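Local coordinates for protein Adp-heptose LPS heptosyltransferase II (Escherichia coli, PDB 1PSW) that transfers the second heptose of the lipopolysaccharide core from ADP-L-glycero-beta-D-manno-heptose onto the heptosyl-Kdo2-lipid A acceptor, at residues M273-A276 with A277-R281; R121-K125 with E126-L130. All blocks are in the same frame, centred on the assembly; numbering follows the deposited sequence.

Interaction 1: residues M273-A276 with A277-R281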
HETATM    1  N   MSE A 273       3.842  -3.255   2.327  1.00 17.98           N
HETATM    2  CA  MSE A 273       3.825  -3.147   3.784  1.00 17.07           C
HETATM    3  C   MSE A 273       2.463  -2.583   4.185  1.00 16.55           C
HETATM    4  O   MSE A 273       1.796  -3.093   5.080  1.00 16.64           O
HETATM    5  CB  MSE A 273       4.916  -2.186   4.259  1.00 17.46           C
HETATM    6  CG  MSE A 273       4.974  -1.987   5.775  1.00 21.90           C
HETATM    7 SE   MSE A 273       6.293  -0.662   6.316  1.00 33.22          SE
HETATM    8  CE  MSE A 273       5.126   0.895   5.903  1.00 28.59           C
ATOM      9  N   HIS A 274       2.063  -1.515   3.508  1.00 15.51           N
ATOM     10  CA  HIS A 274       0.780  -0.868   3.777  1.00 15.63           C
ATOM     11  C   HIS A 274      -0.407  -1.791   3.553  1.00 16.00           C
ATOM     12  O   HIS A 274      -1.415  -1.694   4.258  1.00 16.15           O
ATOM     13  CB  HIS A 274       0.665   0.396   2.932  1.00 16.45           C
ATOM     14  CG  HIS A 274       1.715   1.403   3.263  1.00 18.14           C
ATOM     15  ND1 HIS A 274       1.783   2.017   4.493  1.00 17.01           N
ATOM     16  CD2 HIS A 274       2.811   1.806   2.579  1.00 19.45           C
ATOM     17  CE1 HIS A 274       2.880   2.751   4.558  1.00 16.67           C
ATOM     18  NE2 HIS A 274       3.521   2.638   3.410  1.00 18.47           N
ATOM     19  N   VAL A 275      -0.286  -2.685   2.578  1.00 13.92           N
ATOM     20  CA  VAL A 275      -1.348  -3.639   2.306  1.00 16.50           C
ATOM     21  C   VAL A 275      -1.480  -4.589   3.501  1.00 15.78           C
ATOM     22  O   VAL A 275      -2.583  -4.806   3.998  1.00 16.06           O
ATOM     23  CB  VAL A 275      -1.064  -4.441   1.010  1.00 16.73           C
ATOM     24  CG1 VAL A 275      -2.110  -5.534   0.828  1.00 16.29           C
ATOM     25  CG2 VAL A 275      -1.082  -3.496  -0.197  1.00 15.72           C
ATOM     26  N   ALA A 276      -0.359  -5.142   3.967  1.00 16.38           N
ATOM     27  CA  ALA A 276      -0.371  -6.053   5.111  1.00 16.07           C
ATOM     28  C   ALA A 276      -0.947  -5.353   6.350  1.00 15.61           C
ATOM     29  O   ALA A 276      -1.722  -5.943   7.107  1.00 15.71           O
ATOM     30  CB  ALA A 276       1.052  -6.553   5.395  1.00 16.34           C
ATOM     31  N   ALA A 277      -0.570  -4.092   6.546  1.00 15.13           N
ATOM     32  CA  ALA A 277      -1.049  -3.297   7.678  1.00 15.74           C
ATOM     33  C   ALA A 277      -2.568  -3.123   7.629  1.00 15.82           C
ATOM     34  O   ALA A 277      -3.239  -3.196   8.654  1.00 15.76           O
ATOM     35  CB  ALA A 277      -0.363  -1.922   7.682  1.00 15.38           C
ATOM     36  N   ALA A 278      -3.101  -2.886   6.433  1.00 14.89           N
ATOM     37  CA  ALA A 278      -4.534  -2.704   6.243  1.00 14.97           C
ATOM     38  C   ALA A 278      -5.286  -3.991   6.543  1.00 16.22           C
ATOM     39  O   ALA A 278      -6.439  -3.956   6.970  1.00 15.52           O
ATOM     40  CB  ALA A 278      -4.812  -2.257   4.813  1.00 15.52           C
ATOM     41  N   LEU A 279      -4.629  -5.122   6.311  1.00 15.70           N
ATOM     42  CA  LEU A 279      -5.226  -6.431   6.561  1.00 17.27           C
ATOM     43  C   LEU A 279      -5.099  -6.831   8.028  1.00 18.17           C
ATOM     44  O   LEU A 279      -5.630  -7.858   8.445  1.00 19.46           O
ATOM     45  CB  LEU A 279      -4.553  -7.486   5.678  1.00 14.10           C
ATOM     46  CG  LEU A 279      -4.928  -7.397   4.196  1.00 15.92           C
ATOM     47  CD1 LEU A 279      -3.936  -8.188   3.332  1.00 13.57           C
ATOM     48  CD2 LEU A 279      -6.352  -7.942   4.016  1.00 14.96           C
ATOM     49  N   ASN A 280      -4.377  -6.023   8.801  1.00 19.55           N
ATOM     50  CA  ASN A 280      -4.182  -6.285  10.228  1.00 20.72           C
ATOM     51  C   ASN A 280      -3.440  -7.608  10.479  1.00 20.75           C
ATOM     52  O   ASN A 280      -3.750  -8.345  11.417  1.00 17.62           O
ATOM     53  CB  ASN A 280      -5.544  -6.312  10.932  1.00 24.86           C
ATOM     54  CG  ASN A 280      -5.432  -6.135  12.437  1.00 28.15           C
ATOM     55  OD1 ASN A 280      -4.680  -5.285  12.911  1.00 34.79           O
ATOM     56  ND2 ASN A 280      -6.184  -6.925  13.191  1.00 32.28           N
ATOM     57  N   ARG A 281      -2.472  -7.909   9.624  1.00 18.93           N
ATOM     58  CA  ARG A 281      -1.685  -9.124   9.764  1.00 19.18           C
ATOM     59  C   ARG A 281      -0.435  -8.786  10.577  1.00 19.33           C
ATOM     60  O   ARG A 281       0.097  -7.682  10.466  1.00 20.59           O
ATOM     61  CB  ARG A 281      -1.255  -9.646   8.380  1.00 19.83           C
ATOM     62  CG  ARG A 281      -2.371 -10.198   7.485  1.00 22.46           C
ATOM     63  CD  ARG A 281      -2.787 -11.603   7.907  1.00 24.31           C
ATOM     64  NE  ARG A 281      -3.573 -11.580   9.117  1.00 26.43           N
ATOM     65  CZ  ARG A 281      -3.459 -12.447  10.112  1.00 24.97           C
ATOM     66  NH1 ARG A 281      -2.576 -13.436  10.061  1.00 23.85           N
ATOM     67  NH2 ARG A 281      -4.235 -12.300  11.177  1.00 24.76           N
TER
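The flat groups that meet here are peptide planes. A277 N lies 3.0 Å from M273 O and in the plane of that carbonyl, while A278 N reaches H274 O tilted 31° from its plane. With L279 N bound to V275 O, these i to i+4 bonds run through the final turn of helix 271-278, which a Schellman motif closes. N280 takes positive phi (62°), turning the chain so that R281 N returns to A276 O in a nearly straight hydrogen bond of 3.3 Å, and N280 N bonds to A277 O at 3.1 Å. A276 O also receives a weak bond from L279 N. The helix is the crossover of a beta-alpha-beta unit between strands 264-268 and 283-287. On one flank V275 and L279 run side by side and point the same way; V275 CG1, set anti to its own N (chi1 174°), meets L279 CD1 at 4.1 Å, next to V256 and I259 of helix 252-260. R281 starts toward the helix end, but its chain bends at chi2 and chi3 and carries the guanidinium to a salt bridge with E346. L279 CD1 also sits 3.7 Å from V275 O.

Interaction 2: residues R121-K125 with E126-L130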
ATOM      1  N   ARG A 121      -5.129  23.663  -1.570  1.00 35.92           N
ATOM      2  CA  ARG A 121      -4.778  23.652  -0.156  1.00 34.79           C
ATOM      3  C   ARG A 121      -3.265  23.823  -0.045  1.00 33.13           C
ATOM      4  O   ARG A 121      -2.509  23.073  -0.658  1.00 31.57           O
ATOM      5  CB  ARG A 121      -5.201  22.322   0.486  1.00 34.88           C
ATOM      6  CG  ARG A 121      -6.651  21.897   0.227  1.00 34.47           C
ATOM      7  CD  ARG A 121      -7.651  22.878   0.818  1.00 34.51           C
ATOM      8  NE  ARG A 121      -9.041  22.454   0.625  1.00 34.45           N
ATOM      9  CZ  ARG A 121      -9.629  21.461   1.287  1.00 34.30           C
ATOM     10  NH1 ARG A 121      -8.956  20.770   2.200  1.00 31.26           N
ATOM     11  NH2 ARG A 121     -10.899  21.163   1.044  1.00 32.00           N
ATOM     12  N   VAL A 122      -2.823  24.815   0.725  1.00 34.12           N
ATOM     13  CA  VAL A 122      -1.392  25.058   0.898  1.00 34.78           C
ATOM     14  C   VAL A 122      -0.897  24.141   2.006  1.00 34.40           C
ATOM     15  O   VAL A 122      -1.370  24.209   3.142  1.00 32.14           O
ATOM     16  CB  VAL A 122      -1.094  26.518   1.301  1.00 36.11           C
ATOM     17  CG1 VAL A 122       0.403  26.762   1.276  1.00 35.85           C
ATOM     18  CG2 VAL A 122      -1.809  27.474   0.367  1.00 38.60           C
ATOM     19  N   LEU A 123       0.070  23.298   1.668  1.00 34.97           N
ATOM     20  CA  LEU A 123       0.616  22.330   2.603  1.00 35.94           C
ATOM     21  C   LEU A 123       1.707  22.824   3.549  1.00 37.17           C
ATOM     22  O   LEU A 123       2.704  23.408   3.130  1.00 36.66           O
ATOM     23  CB  LEU A 123       1.135  21.119   1.823  1.00 35.21           C
ATOM     24  CG  LEU A 123       1.770  19.980   2.623  1.00 35.98           C
ATOM     25  CD1 LEU A 123       0.760  19.425   3.615  1.00 34.18           C
ATOM     26  CD2 LEU A 123       2.247  18.890   1.673  1.00 34.73           C
ATOM     27  N   ASP A 124       1.494  22.573   4.836  1.00 37.81           N
ATOM     28  CA  ASP A 124       2.443  22.928   5.886  1.00 37.54           C
ATOM     29  C   ASP A 124       2.919  21.567   6.397  1.00 36.37           C
ATOM     30  O   ASP A 124       2.264  20.949   7.236  1.00 35.06           O
ATOM     31  CB  ASP A 124       1.732  23.689   7.009  1.00 39.20           C
ATOM     32  CG  ASP A 124       2.687  24.176   8.087  1.00 40.97           C
ATOM     33  OD1 ASP A 124       3.678  23.472   8.374  1.00 40.18           O
ATOM     34  OD2 ASP A 124       2.444  25.256   8.661  1.00 44.03           O
ATOM     35  N   LYS A 125       4.051  21.102   5.876  1.00 35.24           N
ATOM     36  CA  LYS A 125       4.599  19.798   6.241  1.00 35.73           C
ATOM     37  C   LYS A 125       4.677  19.511   7.737  1.00 34.93           C
ATOM     38  O   LYS A 125       4.497  18.369   8.166  1.00 34.32           O
ATOM     39  CB  LYS A 125       5.979  19.616   5.607  1.00 37.34           C
ATOM     40  CG  LYS A 125       5.930  19.589   4.086  1.00 41.09           C
ATOM     41  CD  LYS A 125       7.265  19.212   3.469  1.00 43.23           C
ATOM     42  CE  LYS A 125       7.123  19.058   1.961  1.00 45.97           C
ATOM     43  NZ  LYS A 125       8.355  18.517   1.324  1.00 48.78           N
ATOM     44  N   GLU A 126       4.938  20.543   8.529  1.00 33.54           N
ATOM     45  CA  GLU A 126       5.036  20.375   9.971  1.00 33.56           C
ATOM     46  C   GLU A 126       3.666  20.242  10.618  1.00 30.59           C
ATOM     47  O   GLU A 126       3.532  19.651  11.689  1.00 29.66           O
ATOM     48  CB  GLU A 126       5.793  21.550  10.589  1.00 37.57           C
ATOM     49  CG  GLU A 126       7.235  21.662  10.112  1.00 44.78           C
ATOM     50  CD  GLU A 126       8.049  22.674  10.896  1.00 48.64           C
ATOM     51  OE1 GLU A 126       7.669  23.865  10.909  1.00 51.92           O
ATOM     52  OE2 GLU A 126       9.070  22.277  11.499  1.00 51.52           O
ATOM     53  N   ALA A 127       2.647  20.795   9.967  1.00 26.26           N
ATOM     54  CA  ALA A 127       1.287  20.730  10.492  1.00 24.75           C
ATOM     55  C   ALA A 127       0.591  19.415  10.134  1.00 23.11           C
ATOM     56  O   ALA A 127      -0.397  19.036  10.763  1.00 23.06           O
ATOM     57  CB  ALA A 127       0.475  21.916   9.969  1.00 23.66           C
ATOM     58  N   TRP A 128       1.114  18.734   9.116  1.00 21.18           N
ATOM     59  CA  TRP A 128       0.569  17.450   8.650  1.00 21.80           C
ATOM     60  C   TRP A 128       1.733  16.496   8.401  1.00 20.65           C
ATOM     61  O   TRP A 128       2.125  16.272   7.259  1.00 21.22           O
ATOM     62  CB  TRP A 128      -0.211  17.641   7.348  1.00 22.64           C
ATOM     63  CG  TRP A 128      -1.195  18.759   7.414  1.00 23.21           C
ATOM     64  CD1 TRP A 128      -0.965  20.074   7.122  1.00 23.54           C
ATOM     65  CD2 TRP A 128      -2.551  18.678   7.859  1.00 23.28           C
ATOM     66  NE1 TRP A 128      -2.092  20.818   7.361  1.00 22.85           N
ATOM     67  CE2 TRP A 128      -3.081  19.987   7.818  1.00 23.93           C
ATOM     68  CE3 TRP A 128      -3.369  17.629   8.297  1.00 23.47           C
ATOM     69  CZ2 TRP A 128      -4.398  20.274   8.195  1.00 22.95           C
ATOM     70  CZ3 TRP A 128      -4.676  17.915   8.672  1.00 23.44           C
ATOM     71  CH2 TRP A 128      -5.175  19.227   8.620  1.00 25.05           C
ATOM     72  N   PRO A 129       2.289  15.907   9.473  1.00 20.75           N
ATOM     73  CA  PRO A 129       3.424  14.977   9.394  1.00 20.83           C
ATOM     74  C   PRO A 129       3.169  13.632   8.716  1.00 20.17           C
ATOM     75  O   PRO A 129       4.094  13.039   8.157  1.00 20.33           O
ATOM     76  CB  PRO A 129       3.831  14.816  10.854  1.00 21.52           C
ATOM     77  CG  PRO A 129       2.523  14.921  11.567  1.00 23.13           C
ATOM     78  CD  PRO A 129       1.848  16.078  10.870  1.00 20.51           C
ATOM     79  N   LEU A 130       1.931  13.151   8.750  1.00 18.91           N
ATOM     80  CA  LEU A 130       1.614  11.861   8.141  1.00 18.99           C
ATOM     81  C   LEU A 130       0.867  11.992   6.822  1.00 17.23           C
ATOM     82  O   LEU A 130      -0.009  12.834   6.687  1.00 16.59           O
ATOM     83  CB  LEU A 130       0.779  11.018   9.115  1.00 18.46           C
ATOM     84  CG  LEU A 130       1.418  10.743  10.484  1.00 19.70           C
ATOM     85  CD1 LEU A 130       0.516   9.827  11.304  1.00 18.27           C
ATOM     86  CD2 LEU A 130       2.780  10.106  10.283  1.00 21.15           C
TER
HETATM   87  O   HOH W   1      -1.333  23.288   5.678  1.00 27.33           O
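A type I beta turn, with an Asx turn closed by a weak bond laid over it, gathers D124 to A127 in the loop between strand 119-121 and helix 131-137. The D124 carboxylate and the D124 carbonyl serve the same amide: A127 N bonds to D124 O at 2.8 Å and to D124 OD1 at 3.3 Å. The amide stands 50° out of the carbonyl plane, away from its lone pairs, and meets OD1 from above the carboxylate plane, 64° out of it. CG of D124 is anti to the backbone N (chi1 -176°), which brings the carboxylate over the next amides, and OD1 also takes the weak bond from E126 N at 3.2 Å. The helical backbone of K125 and E126 places A127 CB 3.7 Å from D124 CB, and a further weak bond from W128 N to D124 O, 3.1 Å long, extends the turn by one residue.

The chain here leaves the edge strand of the N-terminal Rossmann-like sheet of the GT-B fold, and W128 packs against the neighbouring strand 104-108, its indole edge-to-face with W108, and against A137 of helix 131-137. D124 O lies at the indole's edge, near its plane, 3.3 Å from W128 CD1, while L123 CD1 approaches the same CD1 obliquely at 4.0 Å. A water bridges the ring to the loop's first arm: it donates to V122 O at 2.7 Å and accepts weak bonds from D124 N and W128 NE1, so the indole N-H of this largely buried residue has a water partner, if a weak one. The W128 carbonyl accepts from R134 NE of helix 131-137, and L130, the N-cap residue of that helix, gives its N-H to E133 OE1.

Interaction 2 comes first along the chain, and interaction 1 follows some 140 residues later, with their centres about 25 Å apart and their nearest atoms about 9 Å apart. They belong to the two halves of the GT-B fold: residues 121-130 follow the edge strand of the first six-stranded parallel sheet, whereas residues 273-281 finish a crossover helix of the second. The two do not touch: one is a surface loop at the edge of the first domain, the other a buried helix end in the second. Helix 271-278 nevertheless packs H274, V275 and A278 against helix 11-27 of the first domain, which places interaction 1 near the interdomain boundary where GT-B enzymes generally bind their substrates.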